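Local coordinates for protein PTS system fructose-like EIIB component 3 (Escherichia coli K12, PDB 4TN5) that probably passes a phosphoryl group from phospho-EIIA, through a phosphocysteine intermediate, to fructose as the sugar is taken up by the phosphotransferase system, at residues V7-S12 / L62-E67; A21-K26 / Y85-E90; R78-S83 / R99-A104; A2-V7 / W33-E38. All coordinates share one frame; numbering follows the deposited sequence.

Contacts 1 and 4 are strand pairings on the two edges of strand 3-9, against 59-64 and 34-41, and they share Val7. Contact 1 is the more buried, running past the strand ends into the loop holding the presumed phosphorylation-site cysteine, with two cross-strand backbone hydrogen bonds followed by apolar packing. Contact 4, partly buried, has five such bonds plus a hydroxyl pair. The other two are smaller and partly buried: contact 2 sets helix 18-30 against helix 84-89 through apolar side chains and an arginine; contact 3 lays the end of helix 92-103 on strand 79-82, where an arginine lies close to helix-end carbonyls in crowded, doubtful geometry. Leu24 and Phe87 of contact 2 rest on Ile63 of contact 1.

Contact 1 of 4, residues V7-S12 / L62-E67; sequences VTACVS and LITDIE
Val7 to Ala9 and Leu62 to Thr64 pair as parallel strands, Val7 facing Leu62, Thr8 facing Ile63 and Ala9 facing Thr64, with the short axes 4.6 Å apart and 5° from parallel. Ile63 supplies both backbone bonds: its N donates to Val7 O (2.9 Å), and its O accepts from Ala9 N (2.9 Å). On one face Thr8 and Ile63 lie side by side, Thr8 CG2 meeting Ile63 CD1 at 3.7 Å. On the other, Ala9 CB sits 3.4 Å from Thr64 OG1. That hydroxyl is anti to its own backbone N (chi1 177°) and bonds to Ile66 O at 2.9 Å, closing the turn 64-66 from above the carbonyl plane. Ile66 reaches back across the strand ends: its CG1 touches Ala9 CB at 3.7 Å, and its CG2 presses on Val11 CG1 at 3.4 Å, closer than usual for two carbons. Cys10, the inferred site of the phosphocysteine intermediate, follows directly at the C-terminal end of strand 3-9, in the loop beside this turn. Asp65 OD1 accepts a hydrogen bond from Ile84 N at the start of helix 84-89. That helix packs on Ile63 through Ile84 and Phe87, while strands 34-41 and 79-82 flank the pair.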
loop_
_atom_site.group_PDB
_atom_site.type_symbol
_atom_site.label_atom_id
_atom_site.label_comp_id
_atom_site.label_asym_id
_atom_site.label_seq_id
_atom_site.Cartn_x
_atom_site.Cartn_y
_atom_site.Cartn_z
ATOM N N VAL A 7 11.373 -10.348 -3.873
ATOM C CA VAL A 7 10.775 -11.622 -4.231
ATOM C C VAL A 7 10.335 -11.592 -5.688
ATOM O O VAL A 7 9.530 -10.750 -6.088
ATOM C CB VAL A 7 9.561 -11.962 -3.349
ATOM C CG1 VAL A 7 8.920 -13.256 -3.819
ATOM C CG2 VAL A 7 9.971 -12.070 -1.889
ATOM N N THR A 8 10.882 -12.504 -6.482
ATOM C CA THR A 8 10.469 -12.648 -7.869
ATOM C C THR A 8 9.652 -13.926 -8.007
ATOM O O THR A 8 10.049 -14.979 -7.510
ATOM C CB THR A 8 11.678 -12.691 -8.820
ATOM O OG1 THR A 8 12.526 -13.791 -8.470
ATOM C CG2 THR A 8 12.473 -11.400 -8.721
ATOM N N ALA A 9 8.507 -13.836 -8.673
ATOM C CA ALA A 9 7.621 -14.989 -8.770
ATOM C C ALA A 9 7.001 -15.171 -10.149
ATOM O O ALA A 9 6.536 -14.216 -10.772
ATOM C CB ALA A 9 6.537 -14.914 -7.710
ATOM N N CYS A 10 6.995 -16.414 -10.612
ATOM C CA CYS A 10 6.365 -16.773 -11.874
ATOM C C CYS A 10 5.891 -18.217 -11.848
ATOM O O CYS A 10 6.646 -19.104 -11.456
ATOM C CB CYS A 10 7.344 -16.604 -13.031
ATOM S SG CYS A 10 6.719 -17.329 -14.561
ATOM N N VAL A 11 4.651 -18.459 -12.264
ATOM C CA VAL A 11 4.161 -19.829 -12.373
ATOM C C VAL A 11 4.888 -20.613 -13.454
ATOM O O VAL A 11 5.185 -21.792 -13.277
ATOM C CB VAL A 11 2.637 -19.918 -12.654
ATOM C CG1 VAL A 11 1.842 -19.500 -11.444
ATOM C CG2 VAL A 11 2.248 -19.086 -13.886
ATOM N N SER A 12 5.173 -19.963 -14.579
ATOM C CA SER A 12 5.684 -20.697 -15.726
ATOM C C SER A 12 7.176 -20.954 -15.601
ATOM O O SER A 12 7.998 -20.388 -16.326
ATOM C CB SER A 12 5.336 -20.020 -17.059
ATOM O OG SER A 12 6.343 -19.114 -17.437
ATOM N N LEU A 62 8.620 -6.331 -4.781
ATOM C CA LEU A 62 7.837 -7.516 -5.095
ATOM C C LEU A 62 7.570 -7.613 -6.589
ATOM O O LEU A 62 6.658 -6.975 -7.115
ATOM C CB LEU A 62 6.526 -7.511 -4.306
ATOM C CG LEU A 62 6.703 -7.321 -2.798
ATOM C CD1 LEU A 62 5.361 -7.342 -2.084
ATOM C CD2 LEU A 62 7.641 -8.375 -2.223
ATOM N N ILE A 63 8.384 -8.413 -7.266
ATOM C CA ILE A 63 8.255 -8.612 -8.701
ATOM C C ILE A 63 7.479 -9.894 -8.962
ATOM O O ILE A 63 8.058 -10.976 -9.020
ATOM C CB ILE A 63 9.636 -8.721 -9.364
ATOM C CG1 ILE A 63 10.579 -7.654 -8.801
ATOM C CG2 ILE A 63 9.513 -8.610 -10.874
ATOM C CD1 ILE A 63 11.999 -7.764 -9.305
ATOM N N THR A 64 6.166 -9.775 -9.120
ATOM C CA THR A 64 5.331 -10.964 -9.233
ATOM C C THR A 64 4.054 -10.764 -10.041
ATOM O O THR A 64 3.428 -9.705 -10.001
ATOM C CB THR A 64 4.950 -11.508 -7.842
ATOM O OG1 THR A 64 4.083 -12.639 -7.988
ATOM C CG2 THR A 64 4.248 -10.436 -7.018
ATOM N N ASP A 65 3.681 -11.804 -10.778
ATOM C CA ASP A 65 2.391 -11.855 -11.441
ATOM C C ASP A 65 1.415 -12.499 -10.472
ATOM O O ASP A 65 0.251 -12.109 -10.382
ATOM C CB ASP A 65 2.477 -12.718 -12.701
ATOM C CG ASP A 65 3.607 -12.303 -13.621
ATOM O OD1 ASP A 65 3.868 -11.088 -13.738
ATOM O OD2 ASP A 65 4.239 -13.197 -14.222
ATOM N N ILE A 66 1.918 -13.481 -9.731
ATOM C CA ILE A 66 1.083 -14.365 -8.929
ATOM C C ILE A 66 0.927 -13.933 -7.476
ATOM O O ILE A 66 1.351 -12.847 -7.082
ATOM C CB ILE A 66 1.644 -15.793 -8.946
ATOM C CG1 ILE A 66 2.967 -15.853 -8.177
ATOM C CG2 ILE A 66 1.847 -16.245 -10.372
ATOM C CD1 ILE A 66 3.518 -17.249 -8.010
ATOM N N GLU A 67 0.309 -14.808 -6.692
ATOM C CA GLU A 67 0.095 -14.580 -5.273
ATOM C C GLU A 67 1.284 -15.131 -4.499
ATOM O O GLU A 67 1.537 -16.336 -4.513
ATOM C CB GLU A 67 -1.185 -15.287 -4.830
ATOM C CG GLU A 67 -2.409 -14.910 -5.649
ATOM C CD GLU A 67 -3.692 -15.472 -5.074
ATOM O OE1 GLU A 67 -3.830 -15.487 -3.834
ATOM O OE2 GLU A 67 -4.562 -15.902 -5.864
#

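Contact 2 of 4, residues A21-K26 / Y85-E90; sequences AERLEK and YAFLRE
Phe87 inserts its ring between helix 85-89 and helix 21-26, and it carries the tight half of this contact. The short helix axes pass 10.7 Å apart at 50°, and side chains fill the interval. With CG anti to the backbone N (chi1 174°), the ring projects across to the other helix, where its far end is met by two consecutive residues: CZ lies 3.9 Å from Leu24 CB, and CE2 lies 3.9 Å from Arg23 CB. Both carbons approach obliquely. Leu24 and Phe87 cross at about a right angle, and Leu24 CD1 adds a further touch on Phe87 CZ at 4.1 Å. Both residues are buried.

The other half is looser and partly open to solvent. Arg23 bends twice along its chain, passing Phe87 in the opposite direction; the guanidinium plane is 29° from the ring plane, but the ring is touched by the arginine's CB and CG, so this is not a stack. NH2 of Arg23 ends beside Leu88, with Leu88 CA at the edge of the guanidinium, 3.3 Å from Leu88 CD2 and 2.5 Å from Leu88 O, the last a distance short enough to make the exact placing of the group doubtful. The side chain of Leu88 is about 9 Å from that of Cys10, the inferred phosphorylation site. Arg89 points away from helix 21-26 and makes a salt bridge with Glu113.

Helices 18-30 and 84-89 thus pack side by side on one face of the central sheet, as a helical layer of an alpha/beta fold: Leu24 rests on Leu61 and Ile63 of strand 59-64, and Phe87 also packs on Ile63.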
loop_
_atom_site.group_PDB
_atom_site.type_symbol
_atom_site.label_atom_id
_atom_site.label_comp_id
_atom_site.label_asym_id
_atom_site.label_seq_id
_atom_site.Cartn_x
_atom_site.Cartn_y
_atom_site.Cartn_z
ATOM N N ALA A 21 15.531 -11.823 -11.154
ATOM C CA ALA A 21 16.455 -11.755 -10.030
ATOM C C ALA A 21 17.827 -11.312 -10.518
ATOM O O ALA A 21 18.520 -10.548 -9.847
ATOM C CB ALA A 21 16.549 -13.107 -9.343
ATOM N N GLU A 22 18.208 -11.799 -11.696
ATOM C CA GLU A 22 19.483 -11.450 -12.310
ATOM C C GLU A 22 19.611 -9.951 -12.534
ATOM O O GLU A 22 20.566 -9.326 -12.069
ATOM C CB GLU A 22 19.647 -12.182 -13.645
ATOM C CG GLU A 22 20.950 -11.895 -14.380
ATOM C CD GLU A 22 22.177 -12.425 -13.663
ATOM O OE1 GLU A 22 22.027 -13.226 -12.716
ATOM O OE2 GLU A 22 23.299 -12.045 -14.056
ATOM N N ARG A 23 18.646 -9.382 -13.249
ATOM C CA ARG A 23 18.676 -7.965 -13.580
ATOM C C ARG A 23 18.693 -7.107 -12.322
ATOM O O ARG A 23 19.392 -6.103 -12.265
ATOM C CB ARG A 23 17.489 -7.586 -14.473
ATOM C CG ARG A 23 17.542 -6.154 -14.987
ATOM C CD ARG A 23 17.464 -6.096 -16.507
ATOM N NE ARG A 23 16.103 -6.264 -17.012
ATOM C CZ ARG A 23 15.796 -6.881 -18.151
ATOM N NH1 ARG A 23 16.747 -7.406 -18.904
ATOM N NH2 ARG A 23 14.536 -6.979 -18.537
ATOM N N LEU A 24 17.945 -7.523 -11.306
ATOM C CA LEU A 24 17.849 -6.752 -10.071
ATOM C C LEU A 24 19.152 -6.764 -9.274
ATOM O O LEU A 24 19.558 -5.740 -8.725
ATOM C CB LEU A 24 16.701 -7.265 -9.205
ATOM C CG LEU A 24 16.438 -6.443 -7.946
ATOM C CD1 LEU A 24 16.096 -5.013 -8.321
ATOM C CD2 LEU A 24 15.318 -7.066 -7.147
ATOM N N GLU A 25 19.797 -7.925 -9.212
ATOM C CA GLU A 25 21.065 -8.066 -8.502
ATOM C C GLU A 25 22.105 -7.093 -9.050
ATOM O O GLU A 25 22.897 -6.527 -8.297
ATOM C CB GLU A 25 21.579 -9.503 -8.604
ATOM C CG GLU A 25 22.663 -9.856 -7.594
ATOM C CD GLU A 25 22.344 -11.117 -6.816
ATOM O OE1 GLU A 25 21.300 -11.741 -7.100
ATOM O OE2 GLU A 25 23.129 -11.480 -5.915
ATOM N N LYS A 26 22.087 -6.884 -10.361
ATOM C CA LYS A 26 23.034 -5.970 -10.991
ATOM C C LYS A 26 22.495 -4.544 -11.123
ATOM O O LYS A 26 23.255 -3.613 -11.359
ATOM C CB LYS A 26 23.549 -6.528 -12.324
ATOM C CG LYS A 26 23.046 -5.824 -13.571
ATOM C CD LYS A 26 23.300 -6.688 -14.792
ATOM C CE LYS A 26 22.388 -6.314 -15.940
ATOM N NZ LYS A 26 22.781 -7.028 -17.189
ATOM N N TYR A 85 6.878 -9.253 -16.187
ATOM C CA TYR A 85 7.088 -8.732 -17.530
ATOM C C TYR A 85 7.117 -7.193 -17.566
ATOM O O TYR A 85 7.610 -6.592 -18.514
ATOM C CB TYR A 85 6.090 -9.367 -18.482
ATOM C CG TYR A 85 5.856 -10.827 -18.342
ATOM C CD1 TYR A 85 6.894 -11.736 -18.126
ATOM C CD2 TYR A 85 4.570 -11.299 -18.321
ATOM C CE1 TYR A 85 6.617 -13.080 -17.964
ATOM C CE2 TYR A 85 4.323 -12.619 -18.151
ATOM C CZ TYR A 85 5.329 -13.502 -17.985
ATOM O OH TYR A 85 5.004 -14.817 -17.832
ATOM N N ALA A 86 6.614 -6.563 -16.508
ATOM C CA ALA A 86 6.760 -5.115 -16.330
ATOM C C ALA A 86 8.159 -4.689 -15.871
ATOM O O ALA A 86 8.716 -3.708 -16.372
ATOM C CB ALA A 86 5.719 -4.590 -15.370
ATOM N N PHE A 87 8.716 -5.415 -14.908
ATOM C CA PHE A 87 10.075 -5.153 -14.447
ATOM C C PHE A 87 11.050 -5.420 -15.580
ATOM O O PHE A 87 12.058 -4.726 -15.733
ATOM C CB PHE A 87 10.414 -6.040 -13.251
ATOM C CG PHE A 87 11.842 -5.931 -12.803
ATOM C CD1 PHE A 87 12.253 -4.867 -12.022
ATOM C CD2 PHE A 87 12.770 -6.895 -13.161
ATOM C CE1 PHE A 87 13.564 -4.763 -11.606
ATOM C CE2 PHE A 87 14.083 -6.794 -12.749
ATOM C CZ PHE A 87 14.480 -5.728 -11.970
ATOM N N LEU A 88 10.737 -6.434 -16.378
ATOM C CA LEU A 88 11.588 -6.784 -17.500
ATOM C C LEU A 88 11.617 -5.729 -18.608
ATOM O O LEU A 88 12.702 -5.327 -19.042
ATOM C CB LEU A 88 11.246 -8.165 -18.068
ATOM C CG LEU A 88 11.606 -9.367 -17.192
ATOM C CD1 LEU A 88 11.448 -10.658 -17.984
ATOM C CD2 LEU A 88 13.021 -9.234 -16.651
ATOM N N ARG A 89 10.447 -5.263 -19.052
ATOM C CA ARG A 89 10.406 -4.404 -20.241
ATOM C C ARG A 89 11.180 -3.142 -19.927
ATOM O O ARG A 89 12.041 -2.733 -20.696
ATOM C CB ARG A 89 8.992 -4.124 -20.742
ATOM C CG ARG A 89 8.217 -2.995 -20.107
ATOM C CD ARG A 89 6.854 -3.074 -20.740
ATOM N NE ARG A 89 6.159 -4.306 -20.330
ATOM C CZ ARG A 89 5.393 -4.385 -19.243
ATOM N NH1 ARG A 89 5.220 -3.316 -18.491
ATOM N NH2 ARG A 89 4.775 -5.502 -18.916
ATOM N N GLU A 90 10.874 -2.520 -18.795
ATOM C CA GLU A 90 11.621 -1.344 -18.381
ATOM C C GLU A 90 11.837 -1.228 -16.875
ATOM O O GLU A 90 10.929 -0.847 -16.127
ATOM C CB GLU A 90 10.904 -0.101 -18.912
ATOM C CG GLU A 90 11.720 1.171 -18.719
ATOM C CD GLU A 90 11.066 2.391 -19.327
ATOM O OE1 GLU A 90 9.938 2.729 -18.916
ATOM O OE2 GLU A 90 11.681 3.012 -20.221
#

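Contact 3 of 4, residues R78-S83 / R99-A104; sequences RYVQCS and RKVLSA
Val101 of helix 92-103 meets strand 79-82 and the preceding Arg78 with both of its methyls. CG1, anti to the backbone N (chi1 174°), touches Arg78 CB at 3.5 Å and lies 3.8 Å from Tyr79 N; CG2 meets Val80 CG2 at 3.6 Å, the two valines crossing at a slant. Next to this apolar patch Arg78 runs out as a chain extended from CG to NE, past Val101 to the last turn of the helix. Its guanidinium has Ala104 O at its edge, near its plane, and Leu102 O over one face, 3.9 Å from Arg78 NH1. A hydrogen bond from NH1 to Ala104 O is modelled at a very short 2.5 Å, and a weak one from NH2 to the same oxygen at 2.6 Å. The atoms concerned are crowded in the model, and Val101 O lies too close to NH1 for anything to rest on it, so the exact bonding is doubtful, although a positive group would probably be favoured beside the carbonyls ending a helix.

The topology is a beta-alpha-beta crossover: strands 79-82 and 108-111 are parallel neighbours in the sheet, and helices 84-89 and 92-103 lie on the connection, the second packing here. Val101 accordingly also packs on Thr108 and Leu110 of the second strand. The strand segment is fixed from both edges, since Val80 makes backbone hydrogen bonds with Ala60 and Leu62, while Tyr79 and Gln81 bond to Leu110. Tyr79 directs its CB away from the helix; its ring meets that of His109, the planes of the two rings about 30° apart, and its side chain lies about 4 Å from a bound nickel ion. Lys100 packs on Gln106 of the second subunit.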
loop_
_atom_site.group_PDB
_atom_site.type_symbol
_atom_site.label_atom_id
_atom_site.label_comp_id
_atom_site.label_asym_id
_atom_site.label_seq_id
_atom_site.Cartn_x
_atom_site.Cartn_y
_atom_site.Cartn_z
ATOM N N ARG A 78 7.939 -0.785 3.769
ATOM C CA ARG A 78 7.866 0.059 2.594
ATOM C C ARG A 78 8.140 -0.873 1.432
ATOM O O ARG A 78 9.137 -1.592 1.449
ATOM C CB ARG A 78 8.965 1.115 2.629
ATOM C CG ARG A 78 8.895 2.098 3.774
ATOM C CD ARG A 78 10.150 2.951 3.781
ATOM N NE ARG A 78 10.021 4.120 4.640
ATOM C CZ ARG A 78 9.609 5.308 4.214
ATOM N NH1 ARG A 78 9.276 5.481 2.943
ATOM N NH2 ARG A 78 9.519 6.323 5.061
ATOM N N TYR A 79 7.269 -0.892 0.430
ATOM C CA TYR A 79 7.553 -1.723 -0.735
ATOM C C TYR A 79 6.948 -1.259 -2.055
ATOM O O TYR A 79 5.969 -0.513 -2.089
ATOM C CB TYR A 79 7.230 -3.205 -0.471
ATOM C CG TYR A 79 5.763 -3.571 -0.397
ATOM C CD1 TYR A 79 5.014 -3.766 -1.552
ATOM C CD2 TYR A 79 5.138 -3.766 0.827
ATOM C CE1 TYR A 79 3.678 -4.116 -1.489
ATOM C CE2 TYR A 79 3.802 -4.119 0.900
ATOM C CZ TYR A 79 3.078 -4.292 -0.262
ATOM O OH TYR A 79 1.749 -4.641 -0.195
ATOM N N VAL A 80 7.570 -1.710 -3.138
ATOM C CA VAL A 80 7.062 -1.509 -4.482
ATOM C C VAL A 80 6.707 -2.872 -5.057
ATOM O O VAL A 80 7.496 -3.812 -4.965
ATOM C CB VAL A 80 8.119 -0.853 -5.389
ATOM C CG1 VAL A 80 7.584 -0.690 -6.804
ATOM C CG2 VAL A 80 8.544 0.486 -4.819
ATOM N N GLN A 81 5.517 -2.986 -5.633
ATOM C CA GLN A 81 5.102 -4.237 -6.252
ATOM C C GLN A 81 4.792 -4.049 -7.731
ATOM O O GLN A 81 4.149 -3.076 -8.123
ATOM C CB GLN A 81 3.893 -4.832 -5.527
ATOM C CG GLN A 81 3.388 -6.129 -6.143
ATOM C CD GLN A 81 2.380 -6.844 -5.267
ATOM O OE1 GLN A 81 2.320 -6.619 -4.058
ATOM N NE2 GLN A 81 1.581 -7.715 -5.873
ATOM N N CYS A 82 5.261 -4.986 -8.548
ATOM C CA CYS A 82 4.987 -4.967 -9.977
ATOM C C CYS A 82 5.054 -6.379 -10.541
ATOM O O CYS A 82 5.584 -7.288 -9.903
ATOM C CB CYS A 82 5.985 -4.066 -10.705
ATOM S SG CYS A 82 7.691 -4.661 -10.669
ATOM N N SER A 83 4.508 -6.560 -11.738
ATOM C CA SER A 83 4.567 -7.849 -12.412
ATOM C C SER A 83 5.956 -8.061 -13.002
ATOM O O SER A 83 6.718 -7.107 -13.168
ATOM C CB SER A 83 3.505 -7.928 -13.508
ATOM O OG SER A 83 3.612 -6.836 -14.404
ATOM N N ARG A 99 13.152 4.117 -4.994
ATOM C CA ARG A 99 13.953 5.136 -4.324
ATOM C C ARG A 99 13.065 6.247 -3.765
ATOM O O ARG A 99 13.434 6.922 -2.806
ATOM C CB ARG A 99 15.031 5.679 -5.264
ATOM C CG ARG A 99 16.307 6.114 -4.553
ATOM C CD ARG A 99 17.430 6.416 -5.541
ATOM N NE ARG A 99 18.724 6.577 -4.880
ATOM C CZ ARG A 99 19.096 7.669 -4.219
ATOM N NH1 ARG A 99 18.267 8.699 -4.124
ATOM N NH2 ARG A 99 20.293 7.731 -3.651
ATOM N N LYS A 100 11.888 6.424 -4.358
ATOM C CA LYS A 100 10.870 7.300 -3.779
ATOM C C LYS A 100 10.334 6.710 -2.479
ATOM O O LYS A 100 10.374 7.355 -1.432
ATOM C CB LYS A 100 9.711 7.537 -4.751
ATOM C CG LYS A 100 10.080 8.266 -6.036
ATOM C CD LYS A 100 8.872 8.406 -6.951
ATOM C CE LYS A 100 8.548 9.865 -7.244
ATOM N NZ LYS A 100 8.646 10.172 -8.700
ATOM N N VAL A 101 9.840 5.477 -2.559
ATOM C CA VAL A 101 9.329 4.752 -1.399
ATOM C C VAL A 101 10.376 4.712 -0.287
ATOM O O VAL A 101 10.050 4.780 0.898
ATOM C CB VAL A 101 8.909 3.318 -1.788
ATOM C CG1 VAL A 101 8.520 2.514 -0.565
ATOM C CG2 VAL A 101 7.760 3.360 -2.785
ATOM N N LEU A 102 11.639 4.622 -0.688
ATOM C CA LEU A 102 12.758 4.723 0.236
ATOM C C LEU A 102 12.840 6.135 0.813
ATOM O O LEU A 102 13.017 6.319 2.017
ATOM C CB LEU A 102 14.057 4.378 -0.495
ATOM C CG LEU A 102 15.375 4.334 0.277
ATOM C CD1 LEU A 102 15.259 3.432 1.486
ATOM C CD2 LEU A 102 16.492 3.861 -0.640
ATOM N N SER A 103 12.691 7.128 -0.060
ATOM C CA SER A 103 12.805 8.533 0.325
ATOM C C SER A 103 11.603 9.040 1.120
ATOM O O SER A 103 11.766 9.589 2.211
ATOM C CB SER A 103 13.004 9.408 -0.916
ATOM O OG SER A 103 12.776 10.774 -0.624
ATOM N N ALA A 104 10.407 8.858 0.560
ATOM C CA ALA A 104 9.161 9.364 1.143
ATOM C C ALA A 104 9.044 9.068 2.640
ATOM O O ALA A 104 9.343 7.963 3.082
ATOM C CB ALA A 104 7.960 8.821 0.373
#

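Contact 4 of 4, residues A2-V7 / W33-E38; sequences AYLVAV and WGVSIE
Ala2 to Val7 and Trp33 to Glu38 are joined first by a ladder of five backbone hydrogen bonds. Gly34 N donates to Ala2 O, Leu4 N to Gly34 O, Ser36 N to Leu4 O, Ala6 N to Ser36 O and Glu38 N to Ala6 O, the last at 2.6 Å. Leu4 N to Gly34 O, at 2.8 Å, is nearly straight (172° at the hydrogen). The short axes lie 4.5 Å apart and 16° from parallel.

These are the two strands of a beta-alpha-beta unit, with helix 18-30 connecting them and packing on the Leu4 and Ala6 face through Cys28 and Leu24.

Among side-chain polar contacts, Tyr3 OH and Ser36 OG share a hydrogen bond of 2.6 Å, with the serine oxygen at the ring's edge, near its plane. CG anti to the backbone N (chi1 -180°) sends the Tyr3 ring diagonally past Gly34, whose CA lies at its edge, to Ser36; the ring also makes a cation-pi contact with Arg56. Glu38, buried beside Val7, has its carboxylate held by Gln40 (OE2) and by Arg73, a salt bridge, and Leu49 N (OE1).

The apolar pairs are Ala2 CB with Trp33 CD1 (3.6 Å), Leu4 and Val35 side by side, CD2 to CG2 3.9 Å, and Ala6 CB with Ile37 CG2 (4.1 Å).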
loop_
_atom_site.group_PDB
_atom_site.type_symbol
_atom_site.label_atom_id
_atom_site.label_comp_id
_atom_site.label_asym_id
_atom_site.label_seq_id
_atom_site.Cartn_x
_atom_site.Cartn_y
_atom_site.Cartn_z
ATOM N N ALA A 2 22.002 1.359 1.473
ATOM C CA ALA A 2 20.603 0.992 1.642
ATOM C C ALA A 2 20.440 -0.505 1.409
ATOM O O ALA A 2 21.195 -1.104 0.644
ATOM C CB ALA A 2 19.727 1.780 0.683
ATOM N N TYR A 3 19.457 -1.108 2.070
ATOM C CA TYR A 3 19.276 -2.553 1.985
ATOM C C TYR A 3 17.887 -2.952 1.491
ATOM O O TYR A 3 16.871 -2.590 2.083
ATOM C CB TYR A 3 19.578 -3.214 3.330
ATOM C CG TYR A 3 19.414 -4.713 3.315
ATOM C CD1 TYR A 3 20.134 -5.501 2.427
ATOM C CD2 TYR A 3 18.541 -5.344 4.190
ATOM C CE1 TYR A 3 19.987 -6.874 2.409
ATOM C CE2 TYR A 3 18.387 -6.715 4.180
ATOM C CZ TYR A 3 19.112 -7.476 3.288
ATOM O OH TYR A 3 18.962 -8.844 3.275
ATOM N N LEU A 4 17.864 -3.720 0.406
ATOM C CA LEU A 4 16.629 -4.108 -0.260
ATOM C C LEU A 4 16.408 -5.614 -0.174
ATOM O O LEU A 4 17.337 -6.392 -0.367
ATOM C CB LEU A 4 16.696 -3.683 -1.731
ATOM C CG LEU A 4 15.574 -4.084 -2.692
ATOM C CD1 LEU A 4 14.459 -3.054 -2.694
ATOM C CD2 LEU A 4 16.126 -4.283 -4.095
ATOM N N VAL A 5 15.182 -6.029 0.129
ATOM C CA VAL A 5 14.816 -7.435 -0.001
ATOM C C VAL A 5 13.844 -7.578 -1.164
ATOM O O VAL A 5 13.064 -6.668 -1.443
ATOM C CB VAL A 5 14.202 -8.021 1.289
ATOM C CG1 VAL A 5 15.231 -8.031 2.411
ATOM C CG2 VAL A 5 12.959 -7.247 1.696
ATOM N N ALA A 6 13.895 -8.710 -1.852
ATOM C CA ALA A 6 13.092 -8.871 -3.055
ATOM C C ALA A 6 12.529 -10.273 -3.224
ATOM O O ALA A 6 13.120 -11.257 -2.780
ATOM C CB ALA A 6 13.899 -8.482 -4.276
ATOM N N VAL A 7 11.373 -10.348 -3.873
ATOM C CA VAL A 7 10.775 -11.622 -4.231
ATOM C C VAL A 7 10.335 -11.592 -5.688
ATOM O O VAL A 7 9.530 -10.750 -6.088
ATOM C CB VAL A 7 9.561 -11.962 -3.349
ATOM C CG1 VAL A 7 8.920 -13.256 -3.819
ATOM C CG2 VAL A 7 9.971 -12.070 -1.889
ATOM N N TRP A 33 23.408 -0.928 -3.412
ATOM C CA TRP A 33 22.396 -1.347 -2.478
ATOM C C TRP A 33 22.669 -2.789 -2.095
ATOM O O TRP A 33 22.954 -3.618 -2.957
ATOM C CB TRP A 33 21.027 -1.248 -3.137
ATOM C CG TRP A 33 20.489 0.139 -3.234
ATOM C CD1 TRP A 33 21.018 1.271 -2.687
ATOM C CD2 TRP A 33 19.301 0.542 -3.917
ATOM N NE1 TRP A 33 20.231 2.354 -2.991
ATOM C CE2 TRP A 33 19.168 1.930 -3.747
ATOM C CE3 TRP A 33 18.335 -0.145 -4.660
ATOM C CZ2 TRP A 33 18.107 2.651 -4.291
ATOM C CZ3 TRP A 33 17.285 0.569 -5.199
ATOM C CH2 TRP A 33 17.178 1.952 -5.013
ATOM N N GLY A 34 22.603 -3.086 -0.803
ATOM C CA GLY A 34 22.631 -4.463 -0.354
ATOM C C GLY A 34 21.314 -5.092 -0.760
ATOM O O GLY A 34 20.287 -4.414 -0.775
ATOM N N VAL A 35 21.334 -6.376 -1.102
ATOM C CA VAL A 35 20.120 -7.024 -1.585
ATOM C C VAL A 35 20.090 -8.540 -1.386
ATOM O O VAL A 35 21.058 -9.244 -1.680
ATOM C CB VAL A 35 19.843 -6.669 -3.069
ATOM C CG1 VAL A 35 20.992 -7.125 -3.958
ATOM C CG2 VAL A 35 18.523 -7.271 -3.530
ATOM N N SER A 36 18.968 -9.025 -0.864
ATOM C CA SER A 36 18.697 -10.453 -0.777
ATOM C C SER A 36 17.419 -10.744 -1.554
ATOM O O SER A 36 16.402 -10.079 -1.358
ATOM C CB SER A 36 18.536 -10.886 0.679
ATOM O OG SER A 36 19.673 -10.531 1.447
ATOM N N ILE A 37 17.472 -11.733 -2.439
ATOM C CA ILE A 37 16.340 -12.020 -3.313
ATOM C C ILE A 37 15.761 -13.413 -3.095
ATOM O O ILE A 37 16.453 -14.418 -3.257
ATOM C CB ILE A 37 16.725 -11.867 -4.796
ATOM C CG1 ILE A 37 17.414 -10.522 -5.032
ATOM C CG2 ILE A 37 15.497 -12.008 -5.683
ATOM C CD1 ILE A 37 17.875 -10.315 -6.458
ATOM N N GLU A 38 14.484 -13.461 -2.728
ATOM C CA GLU A 38 13.774 -14.725 -2.590
ATOM C C GLU A 38 13.166 -15.123 -3.927
ATOM O O GLU A 38 12.591 -14.294 -4.631
ATOM C CB GLU A 38 12.679 -14.617 -1.528
ATOM C CG GLU A 38 11.793 -15.849 -1.412
ATOM C CD GLU A 38 10.790 -15.743 -0.279
ATOM O OE1 GLU A 38 11.175 -15.282 0.817
ATOM O OE2 GLU A 38 9.615 -16.116 -0.484
#